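Local coordinates for acyl-[acyl-carrier-protein]--UDP-N-acetylglucosamine O-acyltransferase (Helicobacter pylori, PDB 1J2Z) that transfers a (3R)-hydroxyacyl chain from acyl carrier protein to UDP-N-acetylglucosamine, the first step of lipid A biosynthesis, at residues C181-G185 / N186-I190. Numbering follows the deposited sequence.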
loop_
_atom_site.group_PDB
_atom_site.type_symbol
_atom_site.label_atom_id
_atom_site.label_comp_id
_atom_site.label_asym_id
_atom_site.label_seq_id
_atom_site.Cartn_x
_atom_site.Cartn_y
_atom_site.Cartn_z
ATOM N N CYS A 181 18.257 -4.514 18.025
ATOM C CA CYS A 181 17.858 -3.113 18.129
ATOM C C CYS A 181 16.451 -2.853 17.611
ATOM O O CYS A 181 15.957 -3.564 16.742
ATOM C CB CYS A 181 18.825 -2.221 17.351
ATOM S SG CYS A 181 20.484 -2.201 18.009
ATOM N N THR A 182 15.808 -1.831 18.162
ATOM C CA THR A 182 14.473 -1.445 17.728
ATOM C C THR A 182 14.657 -0.148 16.950
ATOM O O THR A 182 15.402 0.735 17.374
ATOM C CB THR A 182 13.534 -1.193 18.917
ATOM O OG1 THR A 182 14.076 -0.158 19.746
ATOM C CG2 THR A 182 13.367 -2.454 19.730
ATOM N N VAL A 183 13.986 -0.042 15.811
ATOM C CA VAL A 183 14.095 1.135 14.958
ATOM C C VAL A 183 12.728 1.755 14.685
ATOM O O VAL A 183 11.704 1.073 14.740
ATOM C CB VAL A 183 14.756 0.764 13.615
ATOM C CG1 VAL A 183 14.847 1.983 12.710
ATOM C CG2 VAL A 183 16.140 0.194 13.870
ATOM N N GLU A 184 12.726 3.050 14.381
ATOM C CA GLU A 184 11.488 3.770 14.106
ATOM C C GLU A 184 11.770 5.146 13.504
ATOM O O GLU A 184 12.852 5.702 13.695
ATOM C CB GLU A 184 10.700 3.923 15.407
ATOM C CG GLU A 184 9.405 4.699 15.292
ATOM C CD GLU A 184 8.641 4.734 16.604
ATOM O OE1 GLU A 184 9.180 5.267 17.597
ATOM O OE2 GLU A 184 7.501 4.220 16.639
ATOM N N GLY A 185 10.799 5.687 12.773
ATOM C CA GLY A 185 10.962 7.005 12.182
ATOM C C GLY A 185 11.031 7.017 10.670
ATOM O O GLY A 185 11.407 6.019 10.055
ATOM N N ASN A 186 10.663 8.144 10.063
ATOM C CA ASN A 186 10.715 8.239 8.611
ATOM C C ASN A 186 12.147 7.874 8.273
ATOM O O ASN A 186 12.407 6.769 7.809
ATOM C CB ASN A 186 10.388 9.653 8.133
ATOM C CG ASN A 186 9.781 9.664 6.742
ATOM O OD1 ASN A 186 10.405 9.228 5.774
ATOM N ND2 ASN A 186 8.550 10.154 6.639
ATOM N N ARG A 187 13.084 8.787 8.507
ATOM C CA ARG A 187 14.479 8.457 8.266
ATOM C C ARG A 187 14.835 7.714 9.552
ATOM O O ARG A 187 15.417 8.276 10.480
ATOM C CB ARG A 187 15.321 9.722 8.103
ATOM C CG ARG A 187 16.518 9.518 7.187
ATOM C CD ARG A 187 17.231 10.819 6.829
ATOM N NE ARG A 187 18.218 11.223 7.828
ATOM C CZ ARG A 187 17.931 11.838 8.970
ATOM N NH1 ARG A 187 16.675 12.133 9.277
ATOM N NH2 ARG A 187 18.909 12.155 9.810
ATOM N N ALA A 188 14.431 6.448 9.594
ATOM C CA ALA A 188 14.617 5.558 10.736
ATOM C C ALA A 188 15.950 5.621 11.481
ATOM O O ALA A 188 17.011 5.767 10.875
ATOM C CB ALA A 188 14.343 4.121 10.302
ATOM N N PHE A 189 15.869 5.493 12.805
ATOM C CA PHE A 189 17.037 5.509 13.688
ATOM C C PHE A 189 16.801 4.528 14.841
ATOM O O PHE A 189 15.664 4.126 15.094
ATOM C CB PHE A 189 17.262 6.920 14.241
ATOM C CG PHE A 189 16.090 7.465 15.011
ATOM C CD1 PHE A 189 15.871 7.091 16.334
ATOM C CD2 PHE A 189 15.183 8.328 14.402
ATOM C CE1 PHE A 189 14.763 7.569 17.040
ATOM C CE2 PHE A 189 14.073 8.810 15.099
ATOM C CZ PHE A 189 13.864 8.429 16.420
ATOM N N ILE A 190 17.870 4.149 15.537
ATOM C CA ILE A 190 17.768 3.209 16.652
ATOM C C ILE A 190 17.271 3.887 17.927
ATOM O O ILE A 190 17.858 4.863 18.387
ATOM C CB ILE A 190 19.136 2.539 16.930
ATOM C CG1 ILE A 190 19.607 1.796 15.673
ATOM C CG2 ILE A 190 19.021 1.576 18.108
ATOM C CD1 ILE A 190 21.011 1.242 15.771
#
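The phenyl ring of Phe189 lies across the backbone carbonyl of Glu184, whose O sits 3.5 Å above the ring plane and displaced toward the rim. With CG set between the backbone N and the carbonyl carbon (chi1 59°), the ring is swung back over the opposing strand, and CD2 and CE2 each come to 3.6 Å from Glu184 O. The same oxygen accepts the amide N-H of Phe189, which approaches from above the carbonyl plane, and is touched by the CA-H of Ala188. In return Glu184 N donates to Phe189 O over 3.2 Å at 154°, closing the hydrogen-bonded pair of a short antiparallel hairpin. On the face away from the ring, Val183 and Ile190 form the adjoining non-hydrogen-bonded pair. CG1 of Val183, anti to the backbone N (chi1 179°), runs toward the turn and presses on Ala188 CB at 3.3 Å, tighter than usual van der Waals contact. Its other branch, CG2, lies 4.2 Å from Ile190 CG1. Further from the turn, Ile190 CG2 packs on Cys181 CB at 3.9 Å, while Ile190 CD1 lies 4.1 Å from Cys181 SG. The chain reverses through the four residues Gly185 to Ala188. Gly185 begins the turn with a positive phi. The Glu184 carboxylate itself turns to Arg191, with which OE1 forms a salt bridge. The hairpin ends one sheet of the left-handed beta-helix characteristic of hexapeptide-repeat acyltransferases: strand 181-184 runs parallel to strand 166-167, Val183 and Ala188 rest on Leu173 of strand 172-173, and the outermost strand 189-191 leads into helix 195-201, the first of the four C-terminal helices.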